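Side-chain contacts in uncharacterized protein (Parabacteroides merdae, PDB 4MXN), which is uncharacterised but probably acts as a glycoside hydrolase on polysaccharide, through a family 28-like parallel beta-helix: residues 39-44 with 54-59; 84-87 with 92-95; 88-93 with 131-136; 124-129 with 146-151; 172-177 with 207-212. All coordinates share one frame; numbering follows the deposited sequence. Where two conformers were deposited one is given.

In the fold
The five contacts follow a parallel beta-helix from its N-terminal cap toward later coils. Contact 1 sets the capping helix on an early strand and touches contact 2 through F58 and L84 (CE2 to CD1 3.9 Å). Contacts 2, 3 and 4 cluster where a long loop meets helix 123-136: contacts 2 and 3 share D92 and F93, contacts 2 and 4 have centres about 8 Å apart, and contacts 3 and 4 use the same helix. Contact 5 lies in the interior, its centre about 19 Å from that of contact 4, yet I151 and the 172-177 segment pair through backbone hydrogen bonds. No ligand or assigned catalytic residue places an active site among them.

Contact 1: 39-44 with 54-59; sequences RSIQRA and GRLIFY
The helical cap at the N-terminal end of a parallel beta-helix meets its first coils here, with I41 and A44 of helix 38-50 facing L56 and F58 of strand 54-58. Helix and strand run nearly antiparallel, 154° between directions, with the axes of the two segments 10.4 Å apart; the gap is bridged mostly by apolar side chains, and no hydrogen bond crosses it. I41 serves both strand residues. Its CG1 lies anti to the carbonyl carbon (chi1 -66°), and the extended chi2 carries the methyl on to the rim of the phenyl ring: CD1 of I41 sits near the ring plane, 3.8 Å from CE2 of F58. The other branch lies between the two strand residues, I41 CG2 standing 4.0 Å from F58 CZ and 4.1 Å from L56 CD2. Further along the helix, the methyl of A44 points at the strand and rests against both ends of the leucine fork, A44 CB being 3.8 Å from CD1 and from CD2 of L56. An alanine at I41 is likely to leave the F58 ring edge without its methyl neighbours and open a gap between helix and strand. Beyond these residues, F58 packs edge-to-face with Y63, while I41 also touches T65 and I68 on strand 61-69. Covering the end of the hydrophobic interior with an amphipathic helix is a recurring feature of parallel beta-helix proteins.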
# COMPACT_ATOMS: atom_id res chain seq x y z
N ARG A 39 -15.88 2.06 2.47
CA ARG A 39 -16.51 3.31 2.88
C ARG A 39 -16.40 3.57 4.38
O ARG A 39 -16.19 4.73 4.78
CB ARG A 39 -17.97 3.34 2.42
CG ARG A 39 -18.12 3.45 0.87
CD ARG A 39 -17.83 4.84 0.32
NE ARG A 39 -18.88 5.76 0.74
CZ ARG A 39 -19.90 6.11 -0.03
NH1 ARG A 39 -19.98 5.67 -1.28
NH2 ARG A 39 -20.85 6.90 0.44
N SER A 40 -16.50 2.52 5.23
CA SER A 40 -16.41 2.72 6.68
C SER A 40 -14.97 3.02 7.09
O SER A 40 -14.76 3.86 7.97
CB SER A 40 -16.97 1.53 7.44
OG SER A 40 -18.35 1.35 7.14
N ILE A 41 -13.98 2.37 6.43
CA ILE A 41 -12.56 2.67 6.71
C ILE A 41 -12.28 4.12 6.30
O ILE A 41 -11.66 4.86 7.06
CB ILE A 41 -11.59 1.67 5.98
CG1 ILE A 41 -11.73 0.24 6.53
CG2 ILE A 41 -10.13 2.18 6.11
CD1 ILE A 41 -11.09 -0.87 5.64
N GLN A 42 -12.75 4.52 5.08
CA GLN A 42 -12.54 5.88 4.58
C GLN A 42 -13.13 6.91 5.53
O GLN A 42 -12.49 7.93 5.80
CB GLN A 42 -13.14 6.06 3.17
CG GLN A 42 -12.70 7.38 2.51
CD GLN A 42 -11.20 7.42 2.38
OE1 GLN A 42 -10.60 6.54 1.74
NE2 GLN A 42 -10.54 8.36 3.06
N ARG A 43 -14.37 6.67 6.02
CA ARG A 43 -15.02 7.59 6.94
C ARG A 43 -14.23 7.67 8.26
O ARG A 43 -14.07 8.77 8.83
CB ARG A 43 -16.49 7.21 7.17
CG ARG A 43 -17.23 8.20 8.09
CD ARG A 43 -17.47 9.59 7.50
NE ARG A 43 -18.41 9.57 6.38
CZ ARG A 43 -19.57 10.23 6.33
NH1 ARG A 43 -19.95 10.98 7.36
NH2 ARG A 43 -20.34 10.15 5.26
N ALA A 44 -13.69 6.53 8.74
CA ALA A 44 -12.88 6.54 9.96
C ALA A 44 -11.62 7.40 9.75
O ALA A 44 -11.32 8.25 10.58
CB ALA A 44 -12.51 5.12 10.35
N GLY A 54 -4.38 11.05 14.41
CA GLY A 54 -4.31 9.89 15.28
C GLY A 54 -4.12 8.62 14.50
O GLY A 54 -3.69 8.66 13.34
N ARG A 55 -4.42 7.47 15.12
CA ARG A 55 -4.19 6.18 14.48
C ARG A 55 -5.45 5.33 14.38
O ARG A 55 -6.26 5.30 15.30
CB ARG A 55 -3.09 5.39 15.22
CG ARG A 55 -1.77 6.19 15.41
CD ARG A 55 -0.61 5.33 15.89
NE ARG A 55 -0.89 4.72 17.19
CZ ARG A 55 -0.05 3.90 17.82
NH1 ARG A 55 1.12 3.59 17.29
NH2 ARG A 55 -0.39 3.40 19.00
N LEU A 56 -5.63 4.68 13.21
CA LEU A 56 -6.73 3.74 12.98
C LEU A 56 -6.15 2.34 13.16
O LEU A 56 -5.26 1.95 12.41
CB LEU A 56 -7.37 3.92 11.60
CG LEU A 56 -8.65 3.12 11.33
CD1 LEU A 56 -9.75 3.40 12.38
CD2 LEU A 56 -9.17 3.41 9.94
N ILE A 57 -6.65 1.60 14.18
CA ILE A 57 -6.10 0.29 14.55
C ILE A 57 -6.96 -0.88 14.09
O ILE A 57 -8.11 -1.01 14.52
CB ILE A 57 -5.86 0.19 16.09
CG1 ILE A 57 -5.22 1.46 16.73
CG2 ILE A 57 -5.15 -1.13 16.49
CD1 ILE A 57 -3.83 1.85 16.32
N PHE A 58 -6.34 -1.77 13.30
CA PHE A 58 -6.93 -3.04 12.84
C PHE A 58 -6.30 -4.09 13.74
O PHE A 58 -5.10 -4.36 13.58
CB PHE A 58 -6.63 -3.28 11.33
CG PHE A 58 -7.31 -2.34 10.36
CD1 PHE A 58 -6.82 -1.06 10.15
CD2 PHE A 58 -8.41 -2.76 9.63
CE1 PHE A 58 -7.45 -0.19 9.26
CE2 PHE A 58 -9.04 -1.89 8.73
CZ PHE A 58 -8.55 -0.61 8.54
N TYR A 59 -7.02 -4.61 14.75
CA TYR A 59 -6.33 -5.45 15.73
C TYR A 59 -6.14 -6.92 15.35
O TYR A 59 -5.05 -7.43 15.59
CB TYR A 59 -6.95 -5.36 17.14
CG TYR A 59 -5.95 -4.91 18.19
CD1 TYR A 59 -4.68 -5.49 18.26
CD2 TYR A 59 -6.26 -3.92 19.11
CE1 TYR A 59 -3.74 -5.06 19.20
CE2 TYR A 59 -5.34 -3.49 20.07
CZ TYR A 59 -4.08 -4.08 20.11
OH TYR A 59 -3.16 -3.67 21.05

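Contact 2: 84-87 with 92-95; sequences LVAV and DFKG
Leaving strand 82-86, the chain makes a short excursion and comes back past its own exit, bringing V87 and D92 to a CA-CA separation of 7.4 Å. The ring of F93 reaches back over this exit and meets the backbone of V87 edge on: the V87 carbonyl oxygen lies near the ring plane, with V87 O 3.2 Å from CE2 of F93. Such an approach sets the weakly positive hydrogen rim of the ring against the oxygen, a mildly attractive match rather than a conventional hydrogen bond. From an oblique direction the methyl of A86 joins in, A86 CB standing 3.8 Å from F93 CZ. V87 supplies the remaining contact. Its CG1 occupies the crowded position between backbone N and carbonyl carbon (chi1 62°), which carries it to the returning chain, where V87 CG1 presses on the aspartate methylene at 3.6 Å from CB of D92 and also stands 4.2 Å from CZ of F93. The acid end of D92 has its own polar partner in the hydroxyl of S89. V126, P148, S67 and N100 also touch the buried ring. A long loop leaving a coil and laying an aromatic residue back beside the strand it came from is an example of the elaborated turns that decorate a parallel beta-helix.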
# COMPACT_ATOMS: atom_id res chain seq x y z
N LEU A 84 -5.33 -6.91 5.88
CA LEU A 84 -6.11 -5.99 5.03
C LEU A 84 -6.14 -6.68 3.65
O LEU A 84 -5.08 -6.85 3.04
CB LEU A 84 -5.46 -4.60 5.02
CG LEU A 84 -6.33 -3.43 4.54
CD1 LEU A 84 -7.60 -3.26 5.42
CD2 LEU A 84 -5.53 -2.15 4.50
N VAL A 85 -7.29 -7.22 3.23
CA VAL A 85 -7.33 -8.01 1.99
C VAL A 85 -8.07 -7.29 0.85
O VAL A 85 -9.15 -6.74 1.03
CB VAL A 85 -7.87 -9.46 2.23
CG1 VAL A 85 -9.19 -9.49 3.00
CG2 VAL A 85 -7.97 -10.26 0.94
N ALA A 86 -7.47 -7.28 -0.32
CA ALA A 86 -8.06 -6.70 -1.51
C ALA A 86 -9.29 -7.49 -1.98
O ALA A 86 -9.24 -8.72 -2.09
CB ALA A 86 -7.03 -6.67 -2.63
N VAL A 87 -10.38 -6.77 -2.27
CA VAL A 87 -11.58 -7.34 -2.88
C VAL A 87 -11.23 -7.63 -4.37
O VAL A 87 -10.57 -6.80 -4.97
CB VAL A 87 -12.79 -6.39 -2.70
CG1 VAL A 87 -12.58 -5.04 -3.39
CG2 VAL A 87 -14.09 -7.05 -3.17
N ASP A 92 -13.66 -1.43 -7.57
CA ASP A 92 -13.56 -1.06 -6.16
C ASP A 92 -12.17 -0.43 -5.83
O ASP A 92 -11.92 -0.07 -4.68
CB ASP A 92 -13.83 -2.27 -5.26
CG ASP A 92 -15.32 -2.54 -5.13
OD1 ASP A 92 -16.00 -1.80 -4.42
OD2 ASP A 92 -15.81 -3.45 -5.81
N PHE A 93 -11.32 -0.23 -6.84
CA PHE A 93 -10.03 0.45 -6.70
C PHE A 93 -10.11 1.83 -7.41
O PHE A 93 -11.05 2.08 -8.15
CB PHE A 93 -8.85 -0.44 -7.20
CG PHE A 93 -8.77 -1.72 -6.40
CD1 PHE A 93 -8.36 -1.70 -5.07
CD2 PHE A 93 -9.19 -2.93 -6.94
CE1 PHE A 93 -8.38 -2.87 -4.29
CE2 PHE A 93 -9.21 -4.10 -6.16
CZ PHE A 93 -8.80 -4.07 -4.85
N LYS A 94 -9.16 2.74 -7.11
CA LYS A 94 -9.06 4.12 -7.63
C LYS A 94 -9.04 4.23 -9.18
O LYS A 94 -9.66 5.14 -9.73
CB LYS A 94 -7.81 4.80 -7.04
N GLY A 95 -8.35 3.32 -9.87
CA GLY A 95 -8.30 3.31 -11.33
C GLY A 95 -7.22 4.17 -11.96
O GLY A 95 -6.31 4.64 -11.27

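Contact 3: 88-93 with 131-136; sequences PSVYDF and EEQLQK
Y91 and Q133 join through a single directed bond, the tyrosine hydroxyl donating to the amide oxygen with Y91 OH 2.7 Å from Q133 OE1. The donor approaches the carbonyl at an angle of 112°, tilted somewhat out of its plane, and the tyrosine ring and the amide are turned 74° to each other. With CG anti to the carbonyl carbon (chi1 -65°), the Q133 methylene is set beside the hydroxyl, CG of Q133 being 3.3 Å from OH of Y91, and a bend at chi2 carries the amide oxygen to it. V90 fills in beside it: its CG1 touches Q133 CG at 3.6 Å and sits 3.9 Å above the centre of the Y91 ring, where it backs one face. The amide oxygen has a second partner, ND1 of H138, and two bonds to this oxygen probably restrict the rotation of the amide. A leucine in place of Q133 would probably leave the Y91 hydroxyl and H138 without their shared acceptor. The loop itself is tied by S89 to D92 and by the V90 amide to S129, and it lies along helix 123-136, with Y146 of helix 143-146 against V90.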
# COMPACT_ATOMS: atom_id res chain seq x y z
N PRO A 88 -11.61 -8.79 -4.96
CA PRO A 88 -11.20 -9.07 -6.36
C PRO A 88 -12.14 -8.38 -7.35
O PRO A 88 -12.88 -9.05 -8.07
CB PRO A 88 -11.29 -10.60 -6.46
CG PRO A 88 -12.32 -10.99 -5.47
CD PRO A 88 -12.34 -9.93 -4.37
N SER A 89 -12.14 -7.03 -7.33
CA SER A 89 -13.07 -6.23 -8.09
C SER A 89 -12.39 -4.95 -8.59
O SER A 89 -12.10 -4.04 -7.78
CB SER A 89 -14.27 -5.91 -7.20
OG SER A 89 -15.23 -5.06 -7.82
N VAL A 90 -12.15 -4.88 -9.92
CA VAL A 90 -11.45 -3.75 -10.56
C VAL A 90 -12.08 -2.39 -10.20
O VAL A 90 -11.35 -1.44 -9.91
CB VAL A 90 -11.31 -3.91 -12.11
CG1 VAL A 90 -12.66 -4.17 -12.81
CG2 VAL A 90 -10.58 -2.73 -12.76
N TYR A 91 -13.42 -2.31 -10.21
CA TYR A 91 -14.14 -1.05 -9.97
C TYR A 91 -14.11 -0.58 -8.50
O TYR A 91 -14.46 0.58 -8.23
CB TYR A 91 -15.57 -1.15 -10.50
CG TYR A 91 -15.62 -1.43 -11.99
CD1 TYR A 91 -14.73 -0.80 -12.86
CD2 TYR A 91 -16.51 -2.36 -12.52
CE1 TYR A 91 -14.74 -1.08 -14.23
CE2 TYR A 91 -16.56 -2.62 -13.89
CZ TYR A 91 -15.68 -1.97 -14.75
OH TYR A 91 -15.74 -2.18 -16.10
N ASP A 92 -13.66 -1.43 -7.57
CA ASP A 92 -13.56 -1.06 -6.16
C ASP A 92 -12.17 -0.43 -5.83
O ASP A 92 -11.92 -0.07 -4.68
CB ASP A 92 -13.83 -2.27 -5.26
CG ASP A 92 -15.32 -2.54 -5.13
OD1 ASP A 92 -16.00 -1.80 -4.42
OD2 ASP A 92 -15.81 -3.45 -5.81
N PHE A 93 -11.32 -0.23 -6.84
CA PHE A 93 -10.03 0.45 -6.70
C PHE A 93 -10.11 1.83 -7.41
O PHE A 93 -11.05 2.08 -8.15
CB PHE A 93 -8.85 -0.44 -7.20
CG PHE A 93 -8.77 -1.72 -6.40
CD1 PHE A 93 -8.36 -1.70 -5.07
CD2 PHE A 93 -9.19 -2.93 -6.94
CE1 PHE A 93 -8.38 -2.87 -4.29
CE2 PHE A 93 -9.21 -4.10 -6.16
CZ PHE A 93 -8.80 -4.07 -4.85
N GLU A 131 -8.83 -7.99 -16.29
CA GLU A 131 -8.77 -8.68 -17.59
C GLU A 131 -10.17 -8.81 -18.21
O GLU A 131 -10.35 -8.50 -19.38
CB GLU A 131 -8.15 -10.09 -17.43
CG GLU A 131 -6.64 -10.14 -17.32
CD GLU A 131 -6.07 -11.38 -16.65
OE1 GLU A 131 -6.52 -12.50 -16.98
OE2 GLU A 131 -5.16 -11.24 -15.80
N GLU A 132 -11.15 -9.28 -17.40
CA GLU A 132 -12.53 -9.50 -17.82
C GLU A 132 -13.18 -8.21 -18.34
O GLU A 132 -13.84 -8.24 -19.38
CB GLU A 132 -13.36 -10.07 -16.66
CG GLU A 132 -13.17 -11.57 -16.47
CD GLU A 132 -13.58 -12.11 -15.11
OE1 GLU A 132 -14.48 -11.52 -14.48
OE2 GLU A 132 -12.99 -13.14 -14.69
N GLN A 133 -12.98 -7.08 -17.63
CA GLN A 133 -13.59 -5.82 -18.03
C GLN A 133 -12.92 -5.27 -19.29
O GLN A 133 -13.63 -4.75 -20.15
CB GLN A 133 -13.62 -4.80 -16.88
CG GLN A 133 -14.52 -5.26 -15.72
CD GLN A 133 -15.93 -5.53 -16.17
OE1 GLN A 133 -16.62 -4.65 -16.69
NE2 GLN A 133 -16.34 -6.79 -16.04
N LEU A 134 -11.58 -5.47 -19.44
CA LEU A 134 -10.86 -5.08 -20.67
C LEU A 134 -11.36 -5.87 -21.89
O LEU A 134 -11.59 -5.28 -22.95
CB LEU A 134 -9.34 -5.30 -20.53
CG LEU A 134 -8.56 -4.32 -19.68
CD1 LEU A 134 -7.14 -4.85 -19.43
CD2 LEU A 134 -8.52 -2.93 -20.31
N GLN A 135 -11.52 -7.21 -21.73
CA GLN A 135 -11.96 -8.10 -22.81
C GLN A 135 -13.39 -7.75 -23.28
O GLN A 135 -13.66 -7.85 -24.47
CB GLN A 135 -11.87 -9.58 -22.38
CG GLN A 135 -10.45 -10.16 -22.40
CD GLN A 135 -10.34 -11.53 -21.75
OE1 GLN A 135 -11.10 -11.89 -20.84
NE2 GLN A 135 -9.35 -12.31 -22.17
N LYS A 136 -14.26 -7.28 -22.36
CA LYS A 136 -15.64 -6.87 -22.66
C LYS A 136 -15.68 -5.45 -23.25
O LYS A 136 -16.71 -5.02 -23.76
CB LYS A 136 -16.51 -6.94 -21.39
CG LYS A 136 -16.97 -8.36 -21.10
CD LYS A 136 -17.32 -8.54 -19.65
CE LYS A 136 -17.62 -9.98 -19.31
NZ LYS A 136 -16.37 -10.78 -19.14

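Contact 4: 124-129 with 146-151; sequences IAVRAS and YAPALI
V126 and P148 meet carbon to carbon, the valine crossing the proline ring obliquely with V126 CG1 3.7 Å from CD of P148. The methyl gets there because CG1 is anti to the backbone N (chi1 167°), which directs it from helix 123-136 at the loop before strand 151-154. V126 thus touches the ring at CD, the methylene beside the nitrogen. CG2, the second branch of V126, turns instead to the carbonyl oxygen of V87, while the F93 ring packs on P148 and also touches V126 CG1.

One residue on, R127 takes a different route. Its chain leaves the helix alongside A147, bends at chi3 (71°), and brings the guanidinium obliquely near the alanine methyl, with R127 NH1 4.0 Å from CB of A147. The two backbones come close here, R127 and A147 having CA atoms 6.1 Å apart. NH1 of R127 is hydrogen-bonded to the carbonyl oxygen of A170, which may partly offset the like charge of R196, whose NH1 lies close to that of R127. Without any hydrogen bond between the two segments, the chemistry implies an apolar seam of V126 and P148 beside an arginine whose charged end is directed by a carbonyl on a later coil.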
# COMPACT_ATOMS: atom_id res chain seq x y z
N ILE A 124 -3.88 -12.59 -8.49
CA ILE A 124 -4.50 -13.38 -9.57
C ILE A 124 -5.98 -13.02 -9.71
O ILE A 124 -6.41 -12.68 -10.81
CB ILE A 124 -4.26 -14.91 -9.42
CG1 ILE A 124 -2.72 -15.21 -9.55
CG2 ILE A 124 -5.13 -15.74 -10.43
CD1 ILE A 124 -2.28 -16.62 -9.61
N ALA A 125 -6.73 -13.04 -8.62
CA ALA A 125 -8.17 -12.73 -8.64
C ALA A 125 -8.45 -11.27 -9.01
O ALA A 125 -9.38 -11.02 -9.77
CB ALA A 125 -8.79 -13.06 -7.30
N VAL A 126 -7.63 -10.32 -8.52
CA VAL A 126 -7.79 -8.88 -8.82
C VAL A 126 -7.47 -8.63 -10.31
O VAL A 126 -8.25 -7.95 -11.00
CB VAL A 126 -6.93 -7.99 -7.87
CG1 VAL A 126 -6.85 -6.55 -8.38
CG2 VAL A 126 -7.48 -8.01 -6.44
N ARG A 127 -6.35 -9.18 -10.82
CA ARG A 127 -5.97 -9.00 -12.23
C ARG A 127 -6.97 -9.67 -13.19
O ARG A 127 -7.21 -9.14 -14.27
CB ARG A 127 -4.55 -9.51 -12.50
CG ARG A 127 -3.48 -8.63 -11.84
CD ARG A 127 -2.06 -9.16 -12.02
NE ARG A 127 -1.60 -9.03 -13.39
CZ ARG A 127 -0.95 -7.99 -13.87
NH1 ARG A 127 -0.70 -6.94 -13.09
NH2 ARG A 127 -0.57 -7.96 -15.14
N ALA A 128 -7.58 -10.80 -12.78
CA ALA A 128 -8.59 -11.50 -13.61
C ALA A 128 -9.84 -10.64 -13.75
O ALA A 128 -10.47 -10.64 -14.81
CB ALA A 128 -8.94 -12.86 -13.00
N SER A 129 -10.20 -9.88 -12.68
CA SER A 129 -11.32 -8.95 -12.69
C SER A 129 -11.04 -7.83 -13.71
O SER A 129 -11.90 -7.51 -14.55
CB SER A 129 -11.58 -8.41 -11.29
OG SER A 129 -12.55 -7.39 -11.32
N TYR A 146 -4.93 -0.53 -14.52
CA TYR A 146 -5.98 -0.64 -13.52
C TYR A 146 -5.62 -1.45 -12.27
O TYR A 146 -6.25 -1.27 -11.21
CB TYR A 146 -7.23 -1.27 -14.17
CG TYR A 146 -7.75 -0.45 -15.33
CD1 TYR A 146 -8.67 0.58 -15.12
CD2 TYR A 146 -7.30 -0.67 -16.63
CE1 TYR A 146 -9.11 1.37 -16.17
CE2 TYR A 146 -7.73 0.13 -17.69
CZ TYR A 146 -8.65 1.14 -17.45
OH TYR A 146 -9.10 1.91 -18.50
N ALA A 147 -4.67 -2.38 -12.39
CA ALA A 147 -4.29 -3.22 -11.26
C ALA A 147 -3.65 -2.35 -10.16
O ALA A 147 -2.75 -1.55 -10.45
CB ALA A 147 -3.34 -4.31 -11.72
N PRO A 148 -4.17 -2.42 -8.91
CA PRO A 148 -3.64 -1.54 -7.88
C PRO A 148 -2.35 -2.01 -7.25
O PRO A 148 -2.09 -3.21 -7.10
CB PRO A 148 -4.76 -1.54 -6.82
CG PRO A 148 -5.39 -2.87 -6.94
CD PRO A 148 -5.30 -3.22 -8.40
N ALA A 149 -1.57 -1.04 -6.81
CA ALA A 149 -0.40 -1.28 -5.99
C ALA A 149 -0.91 -1.57 -4.57
O ALA A 149 -2.10 -1.40 -4.31
CB ALA A 149 0.50 -0.03 -6.00
N LEU A 150 -0.04 -2.00 -3.66
CA LEU A 150 -0.51 -2.18 -2.28
C LEU A 150 -0.51 -0.82 -1.58
O LEU A 150 -1.49 -0.49 -0.91
CB LEU A 150 0.31 -3.22 -1.51
CG LEU A 150 0.20 -4.64 -2.04
CD1 LEU A 150 1.23 -5.53 -1.40
CD2 LEU A 150 -1.16 -5.23 -1.80
N ILE A 151 0.56 -0.03 -1.79
CA ILE A 151 0.76 1.32 -1.26
C ILE A 151 1.22 2.25 -2.38
O ILE A 151 2.11 1.89 -3.16
CB ILE A 151 1.80 1.28 -0.10
CG1 ILE A 151 1.25 0.61 1.17
CG2 ILE A 151 2.42 2.65 0.19
CD1 ILE A 151 2.43 0.18 2.18

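Contact 5: 172-177 with 207-212; sequences VAEIYK and VKMTDC
Inside the parallel beta-helix, Y176 and E174 of strand 174-177 face M209 of strand 205-210, two strands on different faces of the coil whose side chains meet across the interior. The contact is apolar in kind and loose: CE of the selenomethionine M209 approaches the tyrosine ring obliquely, Y176 CE2 lying 4.4 Å from M209 CE. That methyl also comes near the glutamate, at 4.3 Å from OE1 of E174, a loose approach without a bond. In the conformer given, the turn about CG-SE (chi3 -67°) brings CE toward strand 174-177; M209 was deposited in two conformers, which leaves these details of its approach uncertain.

The polar part is internal to strand 174-177. E174 and Y176 sit two residues apart and project from the same side of the strand, where the Y176 hydroxyl donates to E174 OE1 over 2.7 Å. The extended E174 chain (chi2 163°) brings the carboxylate alongside the phenol. This pairing gives two buried polar groups a partner in the interior and probably eases the cost of enclosing them. Around the three residues, V184 of strand 182-190 touches both E174 and Y176, I199 of strand 199-202 touches E174 and M209, and F232 of strand 230-233 lies against M209. The bond to the tyrosine is made through the lone pair of OE1 anti to the other carboxylate oxygen, with OE1 of E174 close to the plane of the Y176 ring.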
# COMPACT_ATOMS: atom_id res chain seq x y z
N VAL A 172 2.67 -3.21 -8.51
CA VAL A 172 3.92 -2.99 -7.78
C VAL A 172 3.50 -2.96 -6.30
O VAL A 172 2.36 -2.61 -6.03
CB VAL A 172 4.64 -1.70 -8.29
CG1 VAL A 172 5.78 -1.25 -7.37
CG2 VAL A 172 5.17 -1.91 -9.70
N ALA A 173 4.35 -3.39 -5.36
CA ALA A 173 3.92 -3.35 -3.95
C ALA A 173 3.86 -1.90 -3.42
O ALA A 173 2.88 -1.53 -2.77
CB ALA A 173 4.84 -4.18 -3.09
N GLU A 174 4.91 -1.09 -3.69
CA GLU A 174 5.02 0.27 -3.17
C GLU A 174 5.38 1.24 -4.24
O GLU A 174 6.33 1.00 -4.98
CB GLU A 174 6.13 0.35 -2.10
CG GLU A 174 6.02 -0.51 -0.85
CD GLU A 174 7.34 -0.64 -0.11
OE1 GLU A 174 7.81 0.37 0.48
OE2 GLU A 174 7.93 -1.74 -0.13
N ILE A 175 4.70 2.39 -4.27
CA ILE A 175 5.00 3.46 -5.24
C ILE A 175 5.19 4.75 -4.48
O ILE A 175 4.31 5.13 -3.70
CB ILE A 175 3.92 3.60 -6.34
CG1 ILE A 175 3.78 2.30 -7.20
CG2 ILE A 175 4.23 4.84 -7.25
CD1 ILE A 175 2.59 2.32 -8.11
N TYR A 176 6.35 5.41 -4.66
CA TYR A 176 6.65 6.70 -4.04
C TYR A 176 6.98 7.65 -5.17
O TYR A 176 7.94 7.43 -5.92
CB TYR A 176 7.79 6.60 -3.00
CG TYR A 176 7.50 5.57 -1.92
CD1 TYR A 176 6.58 5.83 -0.91
CD2 TYR A 176 8.12 4.33 -1.95
CE1 TYR A 176 6.28 4.87 0.05
CE2 TYR A 176 7.82 3.35 -0.99
CZ TYR A 176 6.90 3.63 0.01
OH TYR A 176 6.59 2.68 0.94
N LYS A 177 6.12 8.65 -5.35
CA LYS A 177 6.25 9.62 -6.42
C LYS A 177 6.20 11.03 -5.86
O LYS A 177 5.22 11.38 -5.20
CB LYS A 177 5.14 9.41 -7.47
CG LYS A 177 5.24 10.36 -8.66
CD LYS A 177 4.23 10.04 -9.75
CE LYS A 177 4.26 11.08 -10.86
NZ LYS A 177 5.57 11.13 -11.57
N VAL A 207 14.52 9.70 1.09
CA VAL A 207 13.89 8.39 1.25
C VAL A 207 14.88 7.52 1.98
O VAL A 207 15.97 7.25 1.45
CB VAL A 207 13.35 7.74 -0.06
CG1 VAL A 207 12.70 6.38 0.22
CG2 VAL A 207 12.37 8.66 -0.78
N LYS A 208 14.53 7.12 3.21
CA LYS A 208 15.41 6.27 4.01
C LYS A 208 14.75 4.92 4.18
O LYS A 208 13.73 4.82 4.86
CB LYS A 208 15.77 6.91 5.37
CG LYS A 208 16.62 8.16 5.29
CD LYS A 208 17.21 8.46 6.66
CE LYS A 208 18.03 9.72 6.70
NZ LYS A 208 18.92 9.75 7.89
N MSE A 209 15.34 3.89 3.56
CA MSE A 209 14.82 2.53 3.64
C MSE A 209 15.79 1.68 4.45
O MSE A 209 16.97 1.60 4.09
CB MSE A 209 14.59 1.95 2.23
CG MSE A 209 13.66 0.75 2.24
SE MSE A 209 12.94 0.25 0.50
CE MSE A 209 11.81 1.79 0.14
N THR A 210 15.30 1.09 5.57
CA THR A 210 16.14 0.30 6.49
C THR A 210 15.49 -1.03 6.88
O THR A 210 14.30 -1.08 7.17
CB THR A 210 16.40 1.15 7.75
OG1 THR A 210 16.79 2.46 7.34
CG2 THR A 210 17.47 0.56 8.68
N ASP A 211 16.30 -2.10 6.90
CA ASP A 211 15.91 -3.46 7.32
C ASP A 211 14.70 -3.98 6.53
O ASP A 211 13.79 -4.61 7.10
CB ASP A 211 15.61 -3.50 8.84
CG ASP A 211 16.81 -3.13 9.68
OD1 ASP A 211 17.92 -3.56 9.35
OD2 ASP A 211 16.63 -2.36 10.64
N CYS A 212 14.70 -3.74 5.24
CA CYS A 212 13.60 -4.23 4.41
C CYS A 212 13.99 -5.53 3.73
O CYS A 212 15.14 -5.71 3.34
CB CYS A 212 13.16 -3.16 3.42
SG CYS A 212 12.41 -1.73 4.23